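Local coordinates for carbonic anhydrase (Trichomonas vaginalis, PDB 6Y04), which probably catalyses the reversible hydration of carbon dioxide to hydrogencarbonate as a zinc-dependent enzyme of the beta class, at residues Gln89-Met94 and Lys159-His164. Residues are numbered along the deposited sequence; the frame is centred on the assembly and turned at random.
Sequences QEIFIM and KNIPIH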
loop_
_atom_site.group_PDB
_atom_site.type_symbol
_atom_site.label_atom_id
_atom_site.label_comp_id
_atom_site.label_asym_id
_atom_site.label_seq_id
_atom_site.Cartn_x
_atom_site.Cartn_y
_atom_site.Cartn_z
ATOM N N GLN A 89 0.842 10.230 -14.631
ATOM C CA GLN A 89 0.336 10.102 -15.991
ATOM C C GLN A 89 0.189 8.637 -16.403
ATOM O O GLN A 89 -0.427 8.364 -17.428
ATOM C CB GLN A 89 1.274 10.786 -16.984
ATOM C CG GLN A 89 1.471 12.269 -16.728
ATOM C CD GLN A 89 2.652 12.787 -17.520
ATOM O OE1 GLN A 89 3.417 12.023 -18.108
ATOM N NE2 GLN A 89 2.820 14.101 -17.544
ATOM N N GLU A 90 0.769 7.707 -15.625
ATOM C CA GLU A 90 0.754 6.292 -15.967
ATOM C C GLU A 90 0.582 5.456 -14.702
ATOM O O GLU A 90 1.165 5.769 -13.663
ATOM C CB GLU A 90 2.047 5.895 -16.686
ATOM C CG GLU A 90 2.184 6.489 -18.083
ATOM C CD GLU A 90 3.348 5.971 -18.911
ATOM O OE1 GLU A 90 3.497 4.737 -19.008
ATOM O OE2 GLU A 90 4.116 6.799 -19.451
ATOM N N ILE A 91 -0.217 4.389 -14.807
ATOM C CA ILE A 91 -0.408 3.487 -13.684
ATOM C C ILE A 91 0.078 2.096 -14.080
ATOM O O ILE A 91 -0.324 1.561 -15.112
ATOM C CB ILE A 91 -1.880 3.468 -13.216
ATOM C CG1 ILE A 91 -2.373 4.848 -12.768
ATOM C CG2 ILE A 91 -2.099 2.416 -12.135
ATOM C CD1 ILE A 91 -3.881 4.934 -12.605
ATOM N N PHE A 92 0.945 1.520 -13.240
ATOM C CA PHE A 92 1.367 0.137 -13.387
ATOM C C PHE A 92 0.797 -0.690 -12.240
ATOM O O PHE A 92 1.075 -0.412 -11.071
ATOM C CB PHE A 92 2.893 0.048 -13.358
ATOM C CG PHE A 92 3.575 0.763 -14.492
ATOM C CD1 PHE A 92 3.714 2.146 -14.477
ATOM C CD2 PHE A 92 4.069 0.058 -15.580
ATOM C CE1 PHE A 92 4.332 2.812 -15.527
ATOM C CE2 PHE A 92 4.688 0.723 -16.629
ATOM C CZ PHE A 92 4.822 2.095 -16.600
ATOM N N ILE A 93 -0.003 -1.705 -12.589
ATOM C CA ILE A 93 -0.474 -2.668 -11.605
ATOM C C ILE A 93 0.356 -3.945 -11.711
ATOM O O ILE A 93 0.377 -4.604 -12.752
ATOM C CB ILE A 93 -1.991 -2.905 -11.760
ATOM C CG1 ILE A 93 -2.758 -1.606 -11.495
ATOM C CG2 ILE A 93 -2.466 -4.033 -10.852
ATOM C CD1 ILE A 93 -4.051 -1.513 -12.248
ATOM N N MET A 94 1.042 -4.281 -10.612
ATOM C CA MET A 94 2.046 -5.335 -10.628
ATOM C C MET A 94 1.728 -6.398 -9.577
ATOM O O MET A 94 1.970 -6.199 -8.382
ATOM C CB MET A 94 3.441 -4.756 -10.391
ATOM C CG MET A 94 4.516 -5.812 -10.369
ATOM S SD MET A 94 6.162 -5.127 -10.525
ATOM C CE MET A 94 6.314 -4.299 -8.944
ATOM N N LYS A 159 -9.373 8.835 -19.479
ATOM C CA LYS A 159 -9.128 7.855 -20.526
ATOM C C LYS A 159 -7.696 7.962 -21.049
ATOM O O LYS A 159 -7.181 7.013 -21.641
ATOM C CB LYS A 159 -10.163 8.019 -21.645
ATOM C CG LYS A 159 -11.608 7.803 -21.207
ATOM C CD LYS A 159 -11.854 6.430 -20.603
ATOM C CE LYS A 159 -13.317 6.103 -20.387
ATOM N NZ LYS A 159 -13.482 4.680 -20.000
ATOM N N ASN A 160 -7.057 9.110 -20.800
ATOM C CA ASN A 160 -5.742 9.383 -21.354
ATOM C C ASN A 160 -4.634 8.932 -20.400
ATOM O O ASN A 160 -3.467 9.232 -20.645
ATOM C CB ASN A 160 -5.590 10.857 -21.750
ATOM C CG ASN A 160 -5.491 11.796 -20.562
ATOM O OD1 ASN A 160 -6.216 11.653 -19.586
ATOM N ND2 ASN A 160 -4.593 12.762 -20.628
ATOM N N ILE A 161 -4.990 8.244 -19.309
ATOM C CA ILE A 161 -3.995 7.726 -18.380
ATOM C C ILE A 161 -3.828 6.229 -18.653
ATOM O O ILE A 161 -4.699 5.433 -18.306
ATOM C CB ILE A 161 -4.397 7.996 -16.909
ATOM C CG1 ILE A 161 -4.560 9.488 -16.589
ATOM C CG2 ILE A 161 -3.470 7.280 -15.928
ATOM C CD1 ILE A 161 -3.278 10.282 -16.494
ATOM N N PRO A 162 -2.728 5.790 -19.307
ATOM C CA PRO A 162 -2.481 4.361 -19.507
ATOM C C PRO A 162 -2.425 3.547 -18.212
ATOM O O PRO A 162 -1.876 3.995 -17.206
ATOM C CB PRO A 162 -1.130 4.310 -20.237
ATOM C CG PRO A 162 -0.527 5.688 -20.064
ATOM C CD PRO A 162 -1.695 6.635 -19.922
ATOM N N ILE A 163 -3.021 2.347 -18.260
ATOM C CA ILE A 163 -2.962 1.396 -17.163
ATOM C C ILE A 163 -2.342 0.090 -17.654
ATOM O O ILE A 163 -2.939 -0.616 -18.474
ATOM C CB ILE A 163 -4.352 1.170 -16.542
ATOM C CG1 ILE A 163 -5.002 2.503 -16.167
ATOM C CG2 ILE A 163 -4.241 0.242 -15.343
ATOM C CD1 ILE A 163 -6.492 2.487 -16.288
ATOM N N HIS A 164 -1.151 -0.213 -17.113
ATOM C CA HIS A 164 -0.377 -1.387 -17.485
ATOM C C HIS A 164 -0.521 -2.478 -16.429
ATOM O O HIS A 164 -0.819 -2.208 -15.271
ATOM C CB HIS A 164 1.106 -1.037 -17.683
ATOM C CG HIS A 164 1.339 0.251 -18.391
ATOM N ND1 HIS A 164 1.324 0.347 -19.757
ATOM C CD2 HIS A 164 1.594 1.492 -17.925
ATOM C CE1 HIS A 164 1.557 1.596 -20.109
ATOM N NE2 HIS A 164 1.722 2.321 -19.002
#
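I91 and F92 pair in parallel with I163 and H164, joined by three nearly straight backbone hydrogen bonds: I91 N to P162 O (2.9 Å), H164 N to I91 O (2.8 Å) and I93 N to H164 O. F92 and H164 point to the same face of the sheet, where their rings form an offset stack, centroids 4.4 Å apart and planes inclined by 29°, with H164 CD2 lying 3.4 Å above the F92 plane toward its rim. H164 NE2 donates to E90 OE1 (3.0 Å), a bent bond (142°) that meets the carboxylate oxygen on its anti side. OE1 also bonds Y182 OH, while H164 ND1 is held by G181 N, so both ring nitrogens are engaged and the imidazole's rotation is fixed. A chi1 of -69° sets E90 CG opposite its carbonyl carbon; from there the extended chain carries OE1 to H164, and CG packs 3.5 Å from P162 CG. On the other face I93 CD1 rests on I163 CG2 (3.6 Å). There I91 and I161 pack on helix 74-85, I93 and I163 on helix 140-152, whereas I7 of the second subunit reaches F92. Mainly helical chain links these neighbouring parallel strands of the beta-carbonic anhydrase mixed sheet; strand 90-96, flanked by 32-36 and 163-168, continues to zinc ligand H96.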